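Local coordinates for protein HpcH/HpaI aldolase (Desulfitobacterium hafniense, PDB 3QZ6) that belongs to the HpcH/HpaI aldolase/citrate lyase family, is probably an enzyme, and is built as a TIM barrel that carries a bound zinc ion, at residues A[17-22]-A[36-41]; A[91-96]-A[145-150]; A[158-163]-A[201-206]. One frame throughout, in Å; residues are numbered along the deposited sequence.

Contact 1. Residues A[17-22]-A[36-41]; sequences VGTMLN and AGLDYF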
# COMPACT_ATOMS: atom_id res chain seq x y z
N VAL A 17 1.70 18.87 -4.79
CA VAL A 17 2.42 17.75 -4.20
C VAL A 17 1.90 16.42 -4.73
O VAL A 17 0.69 16.17 -4.76
CB VAL A 17 2.32 17.78 -2.66
CG1 VAL A 17 3.27 16.77 -2.04
CG2 VAL A 17 2.61 19.20 -2.13
N GLY A 18 2.83 15.55 -5.14
CA GLY A 18 2.49 14.26 -5.70
C GLY A 18 3.41 13.18 -5.17
O GLY A 18 4.38 13.46 -4.46
N THR A 19 3.11 11.94 -5.52
CA THR A 19 3.95 10.83 -5.12
C THR A 19 3.97 9.79 -6.24
O THR A 19 3.14 9.84 -7.15
CB THR A 19 3.45 10.22 -3.79
OG1 THR A 19 4.51 9.50 -3.16
CG2 THR A 19 2.25 9.29 -4.02
N MSE A 20 4.93 8.87 -6.20
CA MSE A 20 5.00 7.80 -7.19
C MSE A 20 4.08 6.63 -6.79
O MSE A 20 3.91 6.35 -5.61
CB MSE A 20 6.43 7.27 -7.31
CG MSE A 20 7.46 8.29 -7.82
SE MSE A 20 7.07 8.80 -9.65
CE MSE A 20 6.91 7.00 -10.45
N LEU A 21 3.50 5.96 -7.79
CA LEU A 21 2.72 4.76 -7.56
C LEU A 21 3.36 3.59 -8.31
O LEU A 21 3.35 3.57 -9.54
CB LEU A 21 1.27 4.95 -8.05
CG LEU A 21 0.29 3.85 -7.61
CD1 LEU A 21 -0.09 4.07 -6.14
CD2 LEU A 21 -0.96 3.79 -8.50
N ASN A 22 3.92 2.62 -7.57
CA ASN A 22 4.62 1.49 -8.19
C ASN A 22 4.02 0.13 -7.88
O ASN A 22 4.20 -0.82 -8.66
CB ASN A 22 6.10 1.45 -7.77
CG ASN A 22 6.92 2.55 -8.40
OD1 ASN A 22 6.88 3.70 -7.96
ND2 ASN A 22 7.66 2.21 -9.46
N ALA A 36 -4.99 12.29 2.13
CA ALA A 36 -3.67 12.69 2.61
C ALA A 36 -3.22 14.05 2.09
O ALA A 36 -2.17 14.56 2.49
CB ALA A 36 -2.63 11.63 2.26
N GLY A 37 -4.01 14.64 1.19
CA GLY A 37 -3.72 15.98 0.70
C GLY A 37 -2.85 16.04 -0.55
O GLY A 37 -2.29 17.09 -0.86
N LEU A 38 -2.73 14.93 -1.27
CA LEU A 38 -1.95 14.94 -2.52
C LEU A 38 -2.75 15.58 -3.66
O LEU A 38 -3.96 15.41 -3.74
CB LEU A 38 -1.52 13.52 -2.91
CG LEU A 38 -0.42 12.91 -2.03
CD1 LEU A 38 -0.23 11.43 -2.31
CD2 LEU A 38 0.88 13.67 -2.23
N ASP A 39 -2.07 16.33 -4.51
CA ASP A 39 -2.70 16.89 -5.71
C ASP A 39 -2.69 15.91 -6.88
O ASP A 39 -3.58 15.95 -7.73
CB ASP A 39 -1.97 18.16 -6.13
CG ASP A 39 -2.10 19.25 -5.10
OD1 ASP A 39 -3.21 19.81 -5.00
OD2 ASP A 39 -1.12 19.50 -4.37
N TYR A 40 -1.67 15.05 -6.95
CA TYR A 40 -1.52 14.15 -8.08
C TYR A 40 -0.67 12.95 -7.68
O TYR A 40 -0.10 12.91 -6.60
CB TYR A 40 -0.86 14.88 -9.27
CG TYR A 40 0.61 15.21 -9.05
CD1 TYR A 40 1.62 14.38 -9.54
CD2 TYR A 40 0.99 16.35 -8.34
CE1 TYR A 40 2.96 14.68 -9.34
CE2 TYR A 40 2.32 16.65 -8.12
CZ TYR A 40 3.31 15.81 -8.63
OH TYR A 40 4.63 16.12 -8.42
N PHE A 41 -0.63 11.95 -8.55
CA PHE A 41 0.35 10.89 -8.39
C PHE A 41 0.75 10.40 -9.76
O PHE A 41 0.06 10.65 -10.75
CB PHE A 41 -0.17 9.74 -7.50
CG PHE A 41 -1.39 9.06 -8.04
CD1 PHE A 41 -1.28 7.98 -8.91
CD2 PHE A 41 -2.66 9.50 -7.67
CE1 PHE A 41 -2.41 7.34 -9.39
CE2 PHE A 41 -3.80 8.88 -8.15
CZ PHE A 41 -3.68 7.79 -9.00
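Polar contacts gather where Val17 meets Asp39. The carbonyl O of Val17 takes a 2.8 Å hydrogen bond from Asp39 N, and a weak, longer one from Tyr40 N. In return Val17 N donates to Asp39 OD2 (2.9 Å, N-H...O 163°), which offers its anti lone pair, so both polar backbone atoms of Val17 are engaged by one residue and its neighbour. The other carboxylate oxygen, OD1, forms a salt bridge with Lys9.

Further along, CH contacts take over. Tyr40 CG sits between its own backbone N and carbonyl carbon (chi1 70°), which brings the ring up against the backbone of Gly18. Gly18 CA stands over the centre of one ring face, 3.4 Å from the centroid and 14° off the normal, a CH-pi contact made close by the bare glycine backbone. Two CA-H...O contacts add to this: Gly18 CA to Tyr40 O at 3.1 Å and Phe41 CA to Thr19 O at 3.2 Å.

Apolar packing is carried by both branches of Leu38. CD1 meets Thr19 CG2 at 3.7 Å, while CD2 meets Val17 CG1 at 3.9 Å, the side chains of Leu38 and Val17 crossing nearly at right angles. Thr19 OG1 is held elsewhere, by the carbonyl of Trp235. Leu21 and Phe41 lie alongside each other and point the same way. Val250 of the second subunit also packs on Leu38.

Tyr40 reaches Leu70 and Leu234 inside the barrel, whereas Phe41 turns to Val30 of helix 29-35. Gly37 ends that helix in a Schellman motif, completing the right-handed beta-alpha-beta crossover, strand 16-21, helix 29-35, strand 40-44, that opens the TIM barrel.

Contact 2. Residues A[91-96]-A[145-150]; sequences GFMIPG and FIMAQI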
# COMPACT_ATOMS: atom_id res chain seq x y z
N GLY A 91 -1.74 13.68 -18.09
CA GLY A 91 -0.50 13.83 -18.83
C GLY A 91 0.60 12.91 -18.37
O GLY A 91 0.34 11.87 -17.74
N PHE A 92 1.83 13.31 -18.66
CA PHE A 92 2.95 12.38 -18.62
C PHE A 92 4.21 12.93 -17.99
O PHE A 92 4.49 14.13 -18.04
CB PHE A 92 3.30 11.98 -20.05
CG PHE A 92 2.15 11.40 -20.80
CD1 PHE A 92 1.70 10.12 -20.50
CD2 PHE A 92 1.51 12.13 -21.78
CE1 PHE A 92 0.61 9.59 -21.18
CE2 PHE A 92 0.43 11.61 -22.47
CZ PHE A 92 -0.02 10.34 -22.17
N MSE A 93 4.98 12.03 -17.40
CA MSE A 93 6.39 12.29 -17.17
C MSE A 93 7.13 11.45 -18.19
O MSE A 93 7.00 10.22 -18.20
CB MSE A 93 6.79 11.90 -15.75
CG MSE A 93 8.28 12.12 -15.47
SE MSE A 93 8.73 11.88 -13.56
CE MSE A 93 8.36 10.00 -13.44
N ILE A 94 7.87 12.11 -19.08
CA ILE A 94 8.62 11.42 -20.12
C ILE A 94 10.04 11.17 -19.60
O ILE A 94 10.77 12.11 -19.29
CB ILE A 94 8.71 12.29 -21.40
CG1 ILE A 94 7.31 12.74 -21.84
CG2 ILE A 94 9.39 11.51 -22.52
CD1 ILE A 94 6.36 11.57 -22.12
N PRO A 95 10.44 9.90 -19.52
CA PRO A 95 11.72 9.59 -18.86
C PRO A 95 12.93 9.76 -19.78
O PRO A 95 12.78 9.62 -20.99
CB PRO A 95 11.57 8.11 -18.49
CG PRO A 95 10.67 7.56 -19.59
CD PRO A 95 9.69 8.68 -19.89
N GLY A 96 14.09 10.07 -19.20
CA GLY A 96 15.34 10.14 -19.94
C GLY A 96 15.26 10.99 -21.20
O GLY A 96 15.70 10.57 -22.26
N PHE A 145 -0.86 17.97 -19.63
CA PHE A 145 0.38 18.27 -18.91
C PHE A 145 1.54 17.42 -19.41
O PHE A 145 1.47 16.19 -19.38
CB PHE A 145 0.17 18.04 -17.40
CG PHE A 145 1.38 18.36 -16.57
CD1 PHE A 145 1.69 19.68 -16.26
CD2 PHE A 145 2.20 17.35 -16.10
CE1 PHE A 145 2.81 19.98 -15.50
CE2 PHE A 145 3.32 17.65 -15.33
CZ PHE A 145 3.63 18.97 -15.04
N ILE A 146 2.61 18.06 -19.88
CA ILE A 146 3.78 17.34 -20.37
C ILE A 146 5.00 17.71 -19.55
O ILE A 146 5.36 18.88 -19.49
CB ILE A 146 4.09 17.68 -21.84
CG1 ILE A 146 2.90 17.38 -22.75
CG2 ILE A 146 5.33 16.91 -22.31
CD1 ILE A 146 2.35 15.99 -22.59
N MSE A 147 5.65 16.73 -18.95
CA MSE A 147 6.81 17.03 -18.12
C MSE A 147 8.02 16.22 -18.56
O MSE A 147 7.94 15.00 -18.71
CB MSE A 147 6.49 16.76 -16.64
CG MSE A 147 7.67 17.00 -15.71
SE MSE A 147 7.12 17.13 -13.84
CE MSE A 147 6.58 15.27 -13.58
N ALA A 148 9.15 16.90 -18.78
CA ALA A 148 10.38 16.22 -19.19
C ALA A 148 11.19 15.79 -17.98
O ALA A 148 11.46 16.59 -17.09
CB ALA A 148 11.22 17.11 -20.11
N GLN A 149 11.58 14.52 -17.94
CA GLN A 149 12.46 14.07 -16.88
C GLN A 149 13.89 13.97 -17.40
O GLN A 149 14.15 13.32 -18.41
CB GLN A 149 12.01 12.72 -16.31
CG GLN A 149 12.98 12.21 -15.25
CD GLN A 149 12.88 10.71 -15.04
OE1 GLN A 149 12.37 10.25 -14.02
NE2 GLN A 149 13.38 9.94 -16.01
N ILE A 150 14.81 14.63 -16.71
CA ILE A 150 16.20 14.72 -17.14
C ILE A 150 17.07 13.74 -16.36
O ILE A 150 17.09 13.77 -15.12
CB ILE A 150 16.75 16.14 -16.90
CG1 ILE A 150 15.89 17.19 -17.64
CG2 ILE A 150 18.21 16.23 -17.29
CD1 ILE A 150 15.80 16.99 -19.17
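Phe92 and Ile94 clasp the neighbouring strand through a regular parallel ladder, the firm part of this contact. Phe92 N bonds to Phe145 O and Phe92 O to Met147 N, both at 3.0 Å. Next, Ile94 N bonds to Met147 O at 2.9 Å, and Ile94 O accepts a hydrogen bond from Gln149 N. The strand axes run 4.7 Å apart and only 12° from parallel. Gly91 CA, with no side chain beside it, comes within 3.1 Å of Phe145 O in a CA-H...O contact.

These are the fourth and fifth strands of the eight-stranded TIM barrel. Met93 and Met147, both selenomethionine, lie side by side on the face that also bears Phe145; each chain is extended and then bent at its last torsion, and Met147 CE rests 4.0 Å from Met93 CB. On the face toward helix 100-110, Ile146 CD1 touches the edge of the Phe92 ring at CD2, 4.0 Å away, while Ile94 and Ala148 pack on Met103.

The looser side lies at the partly exposed Pro95 and Gly96. Here the Gln149 side chain packs against both, its extended chain (CG anti to the backbone N, chi1 177°) carrying NE2 to 3.3 Å from Pro95 CA, a van der Waals contact only. Gln149 OE1 accepts a hydrogen bond from Arg72.

Contact 3. Residues A[158-163]-A[201-206]; sequences DIDSIL and YRAADR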
# COMPACT_ATOMS: atom_id res chain seq x y z
N ASP A 158 22.25 20.17 -23.16
CA ASP A 158 21.40 20.60 -24.25
C ASP A 158 20.03 21.06 -23.75
O ASP A 158 19.05 21.08 -24.50
CB ASP A 158 21.23 19.46 -25.26
CG ASP A 158 20.67 19.93 -26.58
OD1 ASP A 158 20.88 21.12 -26.93
OD2 ASP A 158 20.02 19.12 -27.28
N ILE A 159 19.98 21.46 -22.49
CA ILE A 159 18.69 21.67 -21.82
C ILE A 159 17.84 22.79 -22.44
O ILE A 159 16.62 22.68 -22.51
CB ILE A 159 18.87 21.89 -20.29
CG1 ILE A 159 17.51 21.87 -19.58
CG2 ILE A 159 19.66 23.17 -20.00
CD1 ILE A 159 16.79 20.53 -19.70
N ASP A 160 18.46 23.87 -22.89
CA ASP A 160 17.68 24.97 -23.44
C ASP A 160 16.89 24.52 -24.68
O ASP A 160 15.74 24.90 -24.86
CB ASP A 160 18.57 26.17 -23.78
CG ASP A 160 18.95 26.95 -22.55
OD1 ASP A 160 18.12 27.75 -22.08
OD2 ASP A 160 20.07 26.74 -22.04
N SER A 161 17.53 23.72 -25.52
CA SER A 161 16.88 23.18 -26.71
C SER A 161 15.71 22.27 -26.31
O SER A 161 14.64 22.31 -26.91
CB SER A 161 17.90 22.40 -27.53
OG SER A 161 17.31 21.87 -28.70
N ILE A 162 15.91 21.46 -25.29
CA ILE A 162 14.84 20.56 -24.87
C ILE A 162 13.64 21.34 -24.33
O ILE A 162 12.50 21.08 -24.71
CB ILE A 162 15.35 19.54 -23.84
CG1 ILE A 162 16.37 18.62 -24.51
CG2 ILE A 162 14.17 18.74 -23.25
CD1 ILE A 162 17.17 17.74 -23.56
N LEU A 163 13.91 22.31 -23.46
CA LEU A 163 12.83 23.05 -22.79
C LEU A 163 12.18 24.15 -23.63
O LEU A 163 11.15 24.69 -23.24
CB LEU A 163 13.31 23.62 -21.45
CG LEU A 163 13.84 22.58 -20.46
CD1 LEU A 163 14.16 23.23 -19.12
CD2 LEU A 163 12.84 21.46 -20.29
N TYR A 201 17.46 24.29 -13.84
CA TYR A 201 16.53 25.30 -13.33
C TYR A 201 16.73 26.67 -14.01
O TYR A 201 15.76 27.36 -14.33
CB TYR A 201 16.66 25.42 -11.80
CG TYR A 201 15.84 24.40 -11.02
CD1 TYR A 201 15.17 23.36 -11.66
CD2 TYR A 201 15.73 24.50 -9.64
CE1 TYR A 201 14.42 22.44 -10.93
CE2 TYR A 201 14.99 23.59 -8.91
CZ TYR A 201 14.34 22.56 -9.55
OH TYR A 201 13.60 21.67 -8.80
N ARG A 202 17.98 27.05 -14.24
CA ARG A 202 18.23 28.31 -14.94
C ARG A 202 17.64 28.29 -16.35
O ARG A 202 17.07 29.28 -16.80
CB ARG A 202 19.72 28.62 -14.99
CG ARG A 202 20.29 29.08 -13.67
CD ARG A 202 21.77 29.37 -13.80
NE ARG A 202 22.52 28.71 -12.75
CZ ARG A 202 23.52 27.87 -12.98
NH1 ARG A 202 23.88 27.63 -14.22
NH2 ARG A 202 24.16 27.29 -11.97
N ALA A 203 17.76 27.16 -17.04
CA ALA A 203 17.17 27.03 -18.36
C ALA A 203 15.64 27.06 -18.30
O ALA A 203 14.98 27.67 -19.14
CB ALA A 203 17.66 25.76 -19.07
N ALA A 204 15.08 26.40 -17.29
CA ALA A 204 13.63 26.42 -17.11
C ALA A 204 13.14 27.87 -16.95
O ALA A 204 12.13 28.27 -17.53
CB ALA A 204 13.23 25.56 -15.91
N ASP A 205 13.86 28.65 -16.15
CA ASP A 205 13.53 30.06 -15.96
C ASP A 205 13.57 30.82 -17.28
O ASP A 205 12.65 31.57 -17.60
CB ASP A 205 14.46 30.70 -14.92
CG ASP A 205 14.24 30.15 -13.52
OD1 ASP A 205 13.13 29.63 -13.27
OD2 ASP A 205 15.16 30.24 -12.68
N ARG A 206 14.63 30.61 -18.05
CA ARG A 206 14.76 31.27 -19.36
C ARG A 206 13.63 30.91 -20.32
O ARG A 206 13.18 31.76 -21.10
CB ARG A 206 16.10 30.93 -20.00
CG ARG A 206 17.31 31.60 -19.35
CD ARG A 206 18.55 31.44 -20.22
NE ARG A 206 19.01 30.06 -20.29
CZ ARG A 206 19.90 29.53 -19.45
NH1 ARG A 206 20.42 30.26 -18.48
NH2 ARG A 206 20.27 28.26 -19.59
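Helix 159-163 and segment 201-206 of helix 191-207 pass with the axes of these short segments 9.2 Å apart at a crossing angle of -43°, and their backbones come nearest at Asp160 and Ala203, whose CA atoms are 5.5 Å apart. Both belong to the helical layer around the TIM barrel, the first being the second short helix after strand 145-150 and the second preceding strand 210-215.

Ala203 has the central place. Its CB presses on Ile159 CG2 at 3.4 Å, tighter than usual for two carbons. Leu163 enters beside it, its CD1 branch reaching Ala204 CB at 4.1 Å; Leu163 and Ala204 both also pack inward on Val171 of strand 170-173.

On the more exposed side, Arg206 and Asp160 form a salt bridge. Arg206 grips the carboxylate side-on: NE bonds to OD1 (3.1 Å), while NH2 bonds to OD2 (2.9 Å) on its syn side. The carboxylate is turned 33° against the guanidinium plane, so the fork is slightly twisted. Gln207 NE2 also donates to OD1. A bend at chi3 (-68°) folds the arginine back over its own helix, placing Arg202 O 3.8 Å from the guanidinium plane, over its centre.

In the fold
Contacts 1 and 2 join neighbouring strand pairs at two places in one barrel wall, strands one with two and four with five. Their centres are 16 Å apart, yet they meet across the interior, where Met20 SE lies 4.2 Å from Met93 CE. Contact 3 lies in the outer helical layer, its centre 14 Å from that of contact 2; the two touch where Ile150 CD1 packs on Ile159 CD1 at 3.7 Å, tying strand 145-150 to helix 159-163. Contacts 1 and 3 stay about 11 Å apart at their nearest atoms. A bound zinc ion lies about 8 Å from the Leu21 side chain of contact 1.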